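Local coordinates for protein response regulator (Pseudomonas putida, PDB 3HDV) that probably acts as a phosphorylation-dependent switch in two-component signalling, through the CheY-like receiver domain that this chain represents, at residues 7-12 with 31-36; 49-54 with 77-82; 56-61 with 69-74; 85-90 with 108-113. All blocks are in the same frame, centred on the assembly; numbering follows the deposited sequence.

Contact 1. Residues 7-12 with 31-36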
loop_
_atom_site.group_PDB
_atom_site.type_symbol
_atom_site.label_atom_id
_atom_site.label_comp_id
_atom_site.label_asym_id
_atom_site.label_seq_id
_atom_site.Cartn_x
_atom_site.Cartn_y
_atom_site.Cartn_z
ATOM N N ARG B 7 19.629 -3.902 11.510
ATOM C CA ARG B 7 18.184 -4.147 11.342
ATOM C C ARG B 7 17.809 -4.048 9.813
ATOM O O ARG B 7 18.303 -3.179 9.122
ATOM C CB ARG B 7 17.370 -3.185 12.205
ATOM C CG ARG B 7 15.858 -3.529 12.230
ATOM C CD ARG B 7 15.086 -2.794 13.342
ATOM N NE ARG B 7 14.909 -1.377 13.036
ATOM C CZ ARG B 7 15.283 -0.379 13.836
ATOM N NH1 ARG B 7 15.843 -0.645 15.021
ATOM N NH2 ARG B 7 15.077 0.888 13.460
ATOM N N PRO B 8 17.003 -4.988 9.293
ATOM C CA PRO B 8 16.663 -4.937 7.858
ATOM C C PRO B 8 15.929 -3.626 7.482
ATOM O O PRO B 8 15.119 -3.133 8.260
ATOM C CB PRO B 8 15.716 -6.153 7.660
ATOM C CG PRO B 8 15.964 -7.050 8.840
ATOM C CD PRO B 8 16.359 -6.133 9.978
ATOM N N LEU B 9 16.287 -3.074 6.323
ATOM C CA LEU B 9 15.557 -1.988 5.677
ATOM C C LEU B 9 15.301 -2.300 4.169
ATOM O O LEU B 9 16.249 -2.604 3.431
ATOM C CB LEU B 9 16.325 -0.674 5.853
ATOM C CG LEU B 9 15.771 0.620 5.254
ATOM C CD1 LEU B 9 14.402 0.881 5.934
ATOM C CD2 LEU B 9 16.779 1.737 5.547
ATOM N N VAL B 10 14.027 -2.197 3.727
ATOM C CA VAL B 10 13.624 -2.447 2.315
ATOM C C VAL B 10 13.358 -1.117 1.651
ATOM O O VAL B 10 12.688 -0.311 2.233
ATOM C CB VAL B 10 12.346 -3.396 2.230
ATOM C CG1 VAL B 10 11.902 -3.666 0.759
ATOM C CG2 VAL B 10 12.666 -4.763 2.899
ATOM N N LEU B 11 13.925 -0.868 0.465
ATOM C CA LEU B 11 13.558 0.328 -0.299
ATOM C C LEU B 11 12.481 -0.058 -1.334
ATOM O O LEU B 11 12.706 -0.889 -2.199
ATOM C CB LEU B 11 14.749 0.836 -1.081
ATOM C CG LEU B 11 14.541 2.004 -2.058
ATOM C CD1 LEU B 11 14.181 3.298 -1.314
ATOM C CD2 LEU B 11 15.868 2.171 -2.871
ATOM N N VAL B 12 11.346 0.598 -1.286
ATOM C CA VAL B 12 10.280 0.322 -2.266
ATOM C C VAL B 12 10.258 1.443 -3.302
ATOM O O VAL B 12 10.010 2.592 -2.960
ATOM C CB VAL B 12 8.910 0.284 -1.569
ATOM C CG1 VAL B 12 7.765 0.117 -2.634
ATOM C CG2 VAL B 12 8.864 -0.889 -0.529
ATOM N N GLY B 31 6.500 -6.517 10.478
ATOM C CA GLY B 31 7.726 -6.216 11.209
ATOM C C GLY B 31 8.978 -5.868 10.424
ATOM O O GLY B 31 10.094 -5.896 10.993
ATOM N N ILE B 32 8.820 -5.523 9.133
ATOM C CA ILE B 32 9.954 -5.166 8.281
ATOM C C ILE B 32 9.927 -3.662 7.958
ATOM O O ILE B 32 8.955 -3.160 7.357
ATOM C CB ILE B 32 9.950 -5.960 6.955
ATOM C CG1 ILE B 32 10.045 -7.485 7.209
ATOM C CG2 ILE B 32 11.064 -5.470 6.028
ATOM C CD1 ILE B 32 9.499 -8.315 6.086
ATOM N N ASP B 33 10.990 -2.963 8.350
ATOM C CA ASP B 33 11.159 -1.553 8.070
ATOM C C ASP B 33 11.259 -1.301 6.556
ATOM O O ASP B 33 11.910 -2.059 5.844
ATOM C CB ASP B 33 12.461 -1.123 8.685
ATOM C CG ASP B 33 12.408 0.233 9.258
ATOM O OD1 ASP B 33 11.419 0.995 8.978
ATOM O OD2 ASP B 33 13.393 0.533 9.997
ATOM N N ALA B 34 10.633 -0.235 6.075
ATOM C CA ALA B 34 10.658 0.036 4.632
ATOM C C ALA B 34 10.636 1.498 4.369
ATOM O O ALA B 34 10.037 2.221 5.106
ATOM C CB ALA B 34 9.472 -0.656 3.936
ATOM N N VAL B 35 11.268 1.934 3.280
ATOM C CA VAL B 35 11.210 3.353 2.908
ATOM C C VAL B 35 10.897 3.400 1.434
ATOM O O VAL B 35 11.050 2.391 0.764
ATOM C CB VAL B 35 12.533 4.092 3.182
ATOM C CG1 VAL B 35 12.673 4.325 4.725
ATOM C CG2 VAL B 35 13.740 3.321 2.621
ATOM N N GLY B 36 10.437 4.543 0.942
ATOM C CA GLY B 36 9.965 4.626 -0.440
ATOM C C GLY B 36 10.712 5.644 -1.247
ATOM O O GLY B 36 11.120 6.674 -0.699
HETATM O O HOH W 1 13.309 -3.967 9.920
#
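The first beta-alpha-beta crossover of the receiver domain brings strands 9-13 and 33-37 side by side, joined in the chain by helix 17-29. Residues 7-12 and 31-36 run parallel, Val10 beside Ala34 and Leu11 beside Val35. Val10 is held at both ends. Its N donates to Asp33 O at 3.0 Å, and its O accepts from Val35 N at 2.9 Å. Val12 N then bonds Val35 O at 2.7 Å, nearly straight at 174°. On the face bearing Val10 and Ala34, Val10 CG2 meets Ile32 CG2 at 3.6 Å. CG2 reaches it because it stands beside the backbone N, with CG1 anti to that N (chi1 180°). Leu27 of helix 17-29 packs on Val10, Val12 and Ala34 here. On the other face, Leu11 CD1 touches Val35 CG2 at 4.0 Å, the two side chains crossing at about a right angle. At the outer end the Asp33 carboxylate lies at the edge of the Arg7 guanidinium, a long salt bridge of 3.9 Å from NH2 to OD2. Arg52 is the stronger partner of OD2. A water spans the start of the pair, donating to Pro8 O at 2.6 Å and accepting from Asp33 N.

Contact 2. Residues 49-54 with 77-82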
loop_
_atom_site.group_PDB
_atom_site.type_symbol
_atom_site.label_atom_id
_atom_site.label_comp_id
_atom_site.label_asym_id
_atom_site.label_seq_id
_atom_site.Cartn_x
_atom_site.Cartn_y
_atom_site.Cartn_z
ATOM N N TYR B 49 22.908 7.347 0.333
ATOM C CA TYR B 49 22.957 7.999 1.639
ATOM C C TYR B 49 22.440 7.137 2.788
ATOM O O TYR B 49 22.531 7.530 3.942
ATOM C CB TYR B 49 22.193 9.326 1.597
ATOM C CG TYR B 49 22.806 10.320 0.651
ATOM C CD1 TYR B 49 23.971 11.053 1.004
ATOM C CD2 TYR B 49 22.269 10.529 -0.606
ATOM C CE1 TYR B 49 24.551 11.957 0.118
ATOM C CE2 TYR B 49 22.832 11.458 -1.496
ATOM C CZ TYR B 49 23.981 12.172 -1.115
ATOM O OH TYR B 49 24.565 13.041 -2.028
ATOM N N GLN B 50 21.856 5.983 2.479
ATOM C CA GLN B 50 21.334 5.102 3.507
ATOM C C GLN B 50 21.783 3.663 3.259
ATOM O O GLN B 50 21.091 2.858 2.607
ATOM C CB GLN B 50 19.812 5.254 3.623
ATOM C CG GLN B 50 19.142 4.255 4.570
ATOM C CD GLN B 50 19.630 4.383 6.015
ATOM O OE1 GLN B 50 20.747 3.945 6.359
ATOM N NE2 GLN B 50 18.808 5.004 6.861
ATOM N N LYS B 51 22.938 3.332 3.849
ATOM C CA LYS B 51 23.634 2.060 3.667
ATOM C C LYS B 51 22.921 0.888 4.279
ATOM O O LYS B 51 23.235 -0.256 3.966
ATOM C CB LYS B 51 25.067 2.142 4.277
ATOM C CG LYS B 51 25.999 3.157 3.605
ATOM C CD LYS B 51 26.473 2.651 2.239
ATOM C CE LYS B 51 25.565 3.089 1.074
ATOM N NZ LYS B 51 26.221 4.167 0.236
ATOM N N ARG B 52 21.998 1.174 5.187
ATOM C CA ARG B 52 21.196 0.145 5.820
ATOM C C ARG B 52 20.237 -0.613 4.852
ATOM O O ARG B 52 19.840 -1.768 5.119
ATOM C CB ARG B 52 20.421 0.768 6.966
ATOM C CG ARG B 52 19.972 -0.197 8.042
ATOM C CD ARG B 52 19.252 0.564 9.230
ATOM N NE ARG B 52 18.044 -0.174 9.568
ATOM C CZ ARG B 52 16.826 0.329 9.715
ATOM N NH1 ARG B 52 16.607 1.652 9.635
ATOM N NH2 ARG B 52 15.823 -0.514 9.986
ATOM N N ILE B 53 19.861 0.013 3.740
ATOM C CA ILE B 53 19.006 -0.677 2.747
ATOM C C ILE B 53 19.655 -2.005 2.323
ATOM O O ILE B 53 20.753 -2.024 1.765
ATOM C CB ILE B 53 18.699 0.217 1.530
ATOM C CG1 ILE B 53 17.942 1.480 2.001
ATOM C CG2 ILE B 53 17.987 -0.606 0.393
ATOM C CD1 ILE B 53 17.914 2.557 0.914
ATOM N N GLY B 54 18.997 -3.131 2.598
ATOM C CA GLY B 54 19.557 -4.422 2.141
ATOM C C GLY B 54 18.797 -5.072 1.004
ATOM O O GLY B 54 19.230 -6.119 0.472
ATOM N N SER B 77 27.278 0.055 -10.482
ATOM C CA SER B 77 27.691 0.932 -9.377
ATOM C C SER B 77 28.361 0.146 -8.236
ATOM O O SER B 77 28.521 -1.069 -8.309
ATOM C CB SER B 77 26.480 1.660 -8.807
ATOM O OG SER B 77 25.832 0.834 -7.831
ATOM N N GLU B 78 28.723 0.846 -7.170
ATOM C CA GLU B 78 29.260 0.211 -5.975
ATOM C C GLU B 78 28.235 -0.686 -5.288
ATOM O O GLU B 78 28.598 -1.557 -4.504
ATOM C CB GLU B 78 29.754 1.276 -4.974
ATOM C CG GLU B 78 30.414 0.710 -3.693
ATOM C CD GLU B 78 30.955 1.792 -2.707
ATOM O OE1 GLU B 78 30.802 3.028 -2.967
ATOM O OE2 GLU B 78 31.531 1.385 -1.653
ATOM N N ARG B 79 26.962 -0.477 -5.602
ATOM C CA ARG B 79 25.893 -1.287 -5.033
ATOM C C ARG B 79 25.432 -2.362 -6.012
ATOM O O ARG B 79 24.246 -2.688 -6.075
ATOM C CB ARG B 79 24.711 -0.405 -4.625
ATOM C CG ARG B 79 24.983 0.478 -3.419
ATOM C CD ARG B 79 23.719 0.710 -2.608
ATOM N NE ARG B 79 23.486 -0.357 -1.639
ATOM C CZ ARG B 79 22.969 -0.168 -0.429
ATOM N NH1 ARG B 79 22.626 1.050 -0.035
ATOM N NH2 ARG B 79 22.794 -1.199 0.387
ATOM N N ALA B 80 26.372 -2.912 -6.775
ATOM C CA ALA B 80 26.048 -3.958 -7.750
ATOM C C ALA B 80 25.563 -5.265 -7.161
ATOM O O ALA B 80 24.929 -6.040 -7.847
ATOM C CB ALA B 80 27.222 -4.225 -8.729
ATOM N N ALA B 81 25.861 -5.521 -5.895
ATOM C CA ALA B 81 25.433 -6.771 -5.252
ATOM C C ALA B 81 24.045 -6.644 -4.614
ATOM O O ALA B 81 23.545 -7.611 -4.051
ATOM C CB ALA B 81 26.467 -7.243 -4.196
ATOM N N LEU B 82 23.437 -5.466 -4.688
ATOM C CA LEU B 82 22.121 -5.222 -4.076
ATOM C C LEU B 82 21.064 -6.257 -4.520
ATOM O O LEU B 82 20.857 -6.469 -5.718
ATOM C CB LEU B 82 21.612 -3.825 -4.415
ATOM C CG LEU B 82 20.234 -3.429 -3.836
ATOM C CD1 LEU B 82 20.267 -3.212 -2.322
ATOM C CD2 LEU B 82 19.780 -2.156 -4.524
#
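Arg79, in the loop between helix 67-75 and strand 83-88, sends its guanidinium across to the backbone of residues 50-53, the type I turn leading into strand 53-58 of the receiver-domain sheet. The carbonyl oxygens of Gln50, Lys51 and Ile53 lie round this group. Gln50 O lies at the edge of the guanidinium, in its plane, 3.6 Å from Arg79 NH1. Ile53 O approaches obliquely and takes a weak bond from Arg79 NH2, short at 2.6 Å but bent to 118°. NH1 also bonds Leu47 O of helix 40-49, so the head group links that helix end to the strand start. The Arg79 chain bends at chi2 and chi3 (-148° and 86°), which turns the head group onto these carbonyls. Lys51 crosses it obliquely, with CE 3.7 Å from Arg79 NH1. Its NZ turns instead to His48 O. An alanine in place of Arg79 would probably cost Leu47 O its bond from NH1 and Ile53 O its weak bond from NH2, and open a gap beside Lys51 CE. Within residues 77-82, Ser77 OG accepts from Arg79 N at 2.8 Å, an ST turn. Beside the polar contact, Leu82 CD1 lies 4.4 Å from Ile53 CG2.

Contact 3. Residues 56-61 with 69-74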
loop_
_atom_site.group_PDB
_atom_site.type_symbol
_atom_site.label_atom_id
_atom_site.label_comp_id
_atom_site.label_asym_id
_atom_site.label_seq_id
_atom_site.Cartn_x
_atom_site.Cartn_y
_atom_site.Cartn_z
HETATM N N MSE B 56 15.883 -4.000 -2.446
HETATM C CA MSE B 56 15.020 -3.037 -3.112
HETATM C C MSE B 56 13.925 -3.784 -3.894
HETATM O O MSE B 56 14.215 -4.743 -4.606
HETATM C CB MSE B 56 15.851 -2.223 -4.079
HETATM C CG MSE B 56 15.127 -1.063 -4.683
HETATM SE SE MSE B 56 16.243 -0.202 -6.060
HETATM C CE MSE B 56 16.088 -1.505 -7.529
ATOM N N ILE B 57 12.706 -3.293 -3.766
ATOM C CA ILE B 57 11.572 -3.730 -4.577
ATOM C C ILE B 57 11.244 -2.622 -5.566
ATOM O O ILE B 57 11.049 -1.489 -5.162
ATOM C CB ILE B 57 10.308 -4.031 -3.725
ATOM C CG1 ILE B 57 10.635 -5.178 -2.748
ATOM C CG2 ILE B 57 9.072 -4.384 -4.670
ATOM C CD1 ILE B 57 9.616 -5.330 -1.685
ATOM N N THR B 58 11.191 -2.954 -6.848
ATOM C CA THR B 58 10.890 -1.966 -7.862
ATOM C C THR B 58 9.878 -2.393 -8.928
ATOM O O THR B 58 9.797 -3.565 -9.298
ATOM C CB THR B 58 12.193 -1.433 -8.556
ATOM O OG1 THR B 58 11.867 -0.291 -9.357
ATOM C CG2 THR B 58 12.801 -2.487 -9.469
ATOM N N ASP B 59 9.084 -1.426 -9.390
ATOM C CA ASP B 59 8.295 -1.577 -10.652
ATOM C C ASP B 59 9.266 -1.344 -11.821
ATOM O O ASP B 59 10.382 -0.793 -11.634
ATOM C CB ASP B 59 7.098 -0.591 -10.672
ATOM C CG ASP B 59 5.960 -1.024 -11.638
ATOM O OD1 ASP B 59 6.162 -1.847 -12.574
ATOM O OD2 ASP B 59 4.857 -0.510 -11.488
ATOM N N LEU B 60 8.879 -1.804 -13.011
ATOM C CA LEU B 60 9.596 -1.576 -14.241
ATOM C C LEU B 60 9.016 -0.351 -14.954
ATOM O O LEU B 60 9.726 0.407 -15.583
ATOM C CB LEU B 60 9.464 -2.817 -15.127
ATOM C CG LEU B 60 10.277 -4.041 -14.646
ATOM C CD1 LEU B 60 10.144 -5.081 -15.740
ATOM C CD2 LEU B 60 11.789 -3.743 -14.342
ATOM N N ARG B 61 7.710 -0.180 -14.809
ATOM C CA ARG B 61 6.920 0.841 -15.469
ATOM C C ARG B 61 6.938 2.164 -14.658
ATOM O O ARG B 61 6.116 2.390 -13.773
ATOM C CB ARG B 61 5.522 0.240 -15.548
ATOM C CG ARG B 61 4.821 0.289 -16.882
ATOM C CD ARG B 61 5.419 -0.440 -18.091
ATOM N NE ARG B 61 6.802 -0.110 -18.461
ATOM C CZ ARG B 61 7.711 -1.052 -18.662
ATOM N NH1 ARG B 61 7.366 -2.346 -18.512
ATOM N NH2 ARG B 61 8.933 -0.732 -18.991
ATOM N N ASP B 69 16.231 0.502 -16.525
ATOM C CA ASP B 69 17.382 1.420 -16.541
ATOM C C ASP B 69 17.933 1.591 -15.123
ATOM O O ASP B 69 19.145 1.632 -14.946
ATOM C CB ASP B 69 16.971 2.785 -17.090
ATOM C CG ASP B 69 16.899 2.819 -18.613
ATOM O OD1 ASP B 69 17.530 1.986 -19.275
ATOM O OD2 ASP B 69 16.217 3.705 -19.149
ATOM N N LEU B 70 17.065 1.685 -14.111
ATOM C CA LEU B 70 17.527 1.823 -12.731
ATOM C C LEU B 70 18.369 0.625 -12.327
ATOM O O LEU B 70 19.471 0.773 -11.788
ATOM C CB LEU B 70 16.356 2.007 -11.767
ATOM C CG LEU B 70 16.622 1.787 -10.260
ATOM C CD1 LEU B 70 17.622 2.850 -9.701
ATOM C CD2 LEU B 70 15.335 1.827 -9.446
ATOM N N ILE B 71 17.876 -0.575 -12.591
ATOM C CA ILE B 71 18.625 -1.781 -12.309
ATOM C C ILE B 71 19.997 -1.814 -13.001
ATOM O O ILE B 71 21.000 -2.160 -12.381
ATOM C CB ILE B 71 17.775 -3.082 -12.642
ATOM C CG1 ILE B 71 16.532 -3.092 -11.740
ATOM C CG2 ILE B 71 18.615 -4.336 -12.457
ATOM C CD1 ILE B 71 15.450 -4.135 -12.107
ATOM N N ARG B 72 20.038 -1.452 -14.271
ATOM C CA ARG B 72 21.301 -1.374 -15.000
ATOM C C ARG B 72 22.296 -0.437 -14.321
ATOM O O ARG B 72 23.455 -0.787 -14.155
ATOM C CB ARG B 72 21.067 -0.858 -16.417
ATOM C CG ARG B 72 20.856 -1.919 -17.447
ATOM C CD ARG B 72 20.083 -1.280 -18.582
ATOM N NE ARG B 72 19.716 -2.248 -19.592
ATOM C CZ ARG B 72 18.838 -2.010 -20.560
ATOM N NH1 ARG B 72 18.234 -0.832 -20.635
ATOM N NH2 ARG B 72 18.571 -2.957 -21.450
ATOM N N THR B 73 21.857 0.746 -13.909
ATOM C CA THR B 73 22.823 1.640 -13.233
ATOM C C THR B 73 23.273 1.085 -11.888
ATOM O O THR B 73 24.438 1.304 -11.471
ATOM C CB THR B 73 22.313 3.058 -13.044
ATOM O OG1 THR B 73 21.232 3.080 -12.102
ATOM C CG2 THR B 73 21.914 3.662 -14.370
ATOM N N ILE B 74 22.364 0.388 -11.177
ATOM C CA ILE B 74 22.759 -0.240 -9.914
ATOM C C ILE B 74 23.859 -1.295 -10.144
ATOM O O ILE B 74 24.840 -1.335 -9.424
ATOM C CB ILE B 74 21.562 -0.816 -9.098
ATOM C CG1 ILE B 74 20.657 0.317 -8.622
ATOM C CG2 ILE B 74 22.069 -1.612 -7.884
ATOM C CD1 ILE B 74 19.276 -0.139 -8.130
#
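The Met56 side chain, a selenomethionine, runs straight out through chi1 and chi2 (-171° and -174°) and bends only at chi3 (75°). This carries its methyl to helix 67-75. CE meets Ile74 CD1 at 3.5 Å and Leu70 CD2 at 3.9 Å, tip to tip in both cases. SE also lies against Ile74 CD1, at 3.7 Å. Further along the strand, Thr58 has its hydroxyl turned anti to its own N, and its methyl sits between N and the carbonyl carbon. That methyl, CG2, touches Ile71 CD1 at 4.1 Å, the two side chains crossing obliquely. Thr58 OG1 slides past Leu70 CD2 and donates to Asp59 O at 2.8 Å, in the carbonyl plane and on a lone pair. The buried hydroxyl is thereby satisfied within its own segment. A valine in place of Thr58 would probably leave Asp59 O without this bond, and so loosen the backbone turn beside the aspartate. These contacts pack strand 53-58 against the crossover helix of its own beta-alpha-beta unit (53-58, 67-75, 83-88) in the CheY-like receiver fold. Asp59 follows directly after the strand and is the predicted phosphorylation site; it carries no phosphate here. Its OD1 accepts from Leu60 N at 2.8 Å and, from above the carboxylate plane, from Arg61 N at 3.2 Å, the latter forming an Asx turn. Gly89 N is a further donor to the same oxygen. Leu60 CD2 reaches Ile71 CD1 at 4.3 Å. Helix 40-49 also packs here, with Ala43 on Leu70 and Leu47 on Ile74.

Contact 4. Residues 85-90 with 108-113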
loop_
_atom_site.group_PDB
_atom_site.type_symbol
_atom_site.label_atom_id
_atom_site.label_comp_id
_atom_site.label_asym_id
_atom_site.label_seq_id
_atom_site.Cartn_x
_atom_site.Cartn_y
_atom_site.Cartn_z
ATOM N N ILE B 85 14.135 -7.342 -6.052
ATOM C CA ILE B 85 12.928 -8.081 -6.422
ATOM C C ILE B 85 12.108 -7.094 -7.324
ATOM O O ILE B 85 11.843 -5.952 -6.950
ATOM C CB ILE B 85 12.086 -8.488 -5.200
ATOM C CG1 ILE B 85 12.818 -9.502 -4.320
ATOM C CG2 ILE B 85 10.660 -9.044 -5.680
ATOM C CD1 ILE B 85 12.171 -9.689 -2.977
ATOM N N VAL B 86 11.772 -7.548 -8.523
ATOM C CA VAL B 86 10.939 -6.774 -9.465
ATOM C C VAL B 86 9.479 -7.165 -9.224
ATOM O O VAL B 86 9.151 -8.368 -9.178
ATOM C CB VAL B 86 11.382 -7.030 -10.894
ATOM C CG1 VAL B 86 10.338 -6.476 -11.940
ATOM C CG2 VAL B 86 12.819 -6.338 -11.106
ATOM N N VAL B 87 8.647 -6.157 -9.005
ATOM C CA VAL B 87 7.177 -6.315 -9.029
ATOM C C VAL B 87 6.597 -5.439 -10.136
ATOM O O VAL B 87 6.441 -4.231 -9.956
ATOM C CB VAL B 87 6.550 -6.092 -7.638
ATOM C CG1 VAL B 87 5.017 -6.351 -7.687
ATOM C CG2 VAL B 87 7.207 -7.100 -6.586
ATOM N N SER B 88 6.230 -6.057 -11.270
ATOM C CA SER B 88 5.960 -5.288 -12.485
ATOM C C SER B 88 4.516 -5.171 -12.963
ATOM O O SER B 88 3.751 -6.172 -12.959
ATOM C CB SER B 88 6.754 -5.919 -13.614
ATOM O OG SER B 88 6.673 -5.118 -14.758
ATOM N N GLY B 89 4.167 -3.958 -13.416
ATOM C CA GLY B 89 3.008 -3.768 -14.286
ATOM C C GLY B 89 3.242 -4.367 -15.671
ATOM O O GLY B 89 4.095 -5.233 -15.831
ATOM N N ASP B 90 2.515 -3.896 -16.680
ATOM C CA ASP B 90 2.653 -4.408 -18.065
ATOM C C ASP B 90 4.110 -4.516 -18.528
ATOM O O ASP B 90 4.892 -3.540 -18.444
ATOM C CB ASP B 90 1.904 -3.501 -19.066
ATOM C CG ASP B 90 0.374 -3.446 -18.815
ATOM O OD1 ASP B 90 -0.202 -4.304 -18.063
ATOM O OD2 ASP B 90 -0.249 -2.501 -19.366
ATOM N N LEU B 108 8.116 -10.666 -10.239
ATOM C CA LEU B 108 6.721 -10.966 -9.989
ATOM C C LEU B 108 5.820 -10.061 -10.800
ATOM O O LEU B 108 6.122 -8.888 -10.974
ATOM C CB LEU B 108 6.406 -10.739 -8.508
ATOM C CG LEU B 108 6.662 -11.846 -7.487
ATOM C CD1 LEU B 108 7.932 -12.549 -7.703
ATOM C CD2 LEU B 108 6.521 -11.365 -6.007
ATOM N N LEU B 109 4.670 -10.562 -11.228
ATOM C CA LEU B 109 3.696 -9.702 -11.917
ATOM C C LEU B 109 2.634 -9.186 -10.964
ATOM O O LEU B 109 2.210 -9.892 -10.046
ATOM C CB LEU B 109 3.075 -10.415 -13.141
ATOM C CG LEU B 109 4.007 -10.888 -14.282
ATOM C CD1 LEU B 109 3.210 -11.753 -15.295
ATOM C CD2 LEU B 109 4.590 -9.692 -14.991
ATOM N N LYS B 110 2.229 -7.945 -11.166
ATOM C CA LYS B 110 1.077 -7.370 -10.458
ATOM C C LYS B 110 -0.214 -8.034 -11.032
ATOM O O LYS B 110 -0.194 -8.467 -12.156
ATOM C CB LYS B 110 1.055 -5.837 -10.626
ATOM C CG LYS B 110 2.294 -5.076 -10.021
ATOM C CD LYS B 110 2.245 -3.589 -10.335
ATOM C CE LYS B 110 1.143 -2.900 -9.509
ATOM N NZ LYS B 110 0.993 -1.409 -9.813
ATOM N N PRO B 111 -1.298 -8.169 -10.242
ATOM C CA PRO B 111 -1.421 -7.906 -8.791
ATOM C C PRO B 111 -0.532 -8.862 -7.989
ATOM O O PRO B 111 -0.556 -10.106 -8.183
ATOM C CB PRO B 111 -2.914 -8.161 -8.482
ATOM C CG PRO B 111 -3.591 -8.271 -9.785
ATOM C CD PRO B 111 -2.575 -8.674 -10.815
ATOM N N VAL B 112 0.283 -8.279 -7.117
ATOM C CA VAL B 112 1.347 -9.038 -6.516
ATOM C C VAL B 112 0.768 -10.088 -5.586
ATOM O O VAL B 112 -0.253 -9.857 -4.907
ATOM C CB VAL B 112 2.377 -8.115 -5.764
ATOM C CG1 VAL B 112 1.679 -7.327 -4.607
ATOM C CG2 VAL B 112 3.623 -8.928 -5.271
ATOM N N ASP B 113 1.407 -11.255 -5.599
ATOM C CA ASP B 113 1.153 -12.300 -4.616
ATOM C C ASP B 113 1.994 -12.009 -3.361
ATOM O O ASP B 113 3.219 -12.244 -3.286
ATOM C CB ASP B 113 1.443 -13.655 -5.271
ATOM C CG ASP B 113 1.417 -14.818 -4.302
ATOM O OD1 ASP B 113 1.556 -14.642 -3.065
ATOM O OD2 ASP B 113 1.317 -15.945 -4.823
HETATM O O HOH W 2 1.334 -7.247 -14.260
#
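Val87 lays its CG1 methyl against Val112, 3.7 Å from CB, with the two side chains crossing at about a right angle. CG1 lies anti to the backbone N (chi1 -177°). The other methyl, CG2, stands beside that N and meets Leu108 CB at 4.2 Å. The contact belongs to the last beta-alpha-beta unit of the receiver fold, where strands 83-88 and 106-109 run parallel. Val87 pairs with Leu108, and Ser88 with Leu109. Leu108 N donates to Val86 O at 2.7 Å, almost straight. Leu108 O in turn accepts from Ser88 N at 2.8 Å. Past the end of the second strand the pairing continues, as Lys110 N bonds Ser88 O at 2.9 Å from above the carbonyl plane. With chi1 -63° and chi2 175° the Lys110 chain runs out along Ser88 at the end of strand 83-88 and sets CD 3.7 Å from Gly89 N; its bend at chi3 comes beyond CD. Lys110 and the cis-Pro111 after strand 106-109 are consistent with the Lys-Pro pair familiar from CheY-like receivers. Leu109 packs on Glu94 of a second subunit. Ser88 OG donates to Gly89 O at 2.8 Å, and a water bridges Ser88 O and Lys110 O.

How the contacts relate
All four contacts lie in one receiver domain, built on a parallel sheet with strands in the order 33-37, 9-13, 53-58, 83-88, 106-109. Contacts 1 and 4 take the two outer pairs, their centres about 18 Å apart and their nearest atoms about 7 Å apart. Contacts 2 and 3 share the central strand 53-58, with centres about 13 Å apart. Along the chain, contact 1 comes first and contact 4 last, while contact 3 falls between the two segments of contact 2. Contacts 1 and 2 meet through the Asp33-Arg52 salt bridge. Contacts 3 and 4 meet beside the predicted phosphorylation site, consistent with a receiver whose switch residues gather at the C-terminal strand ends.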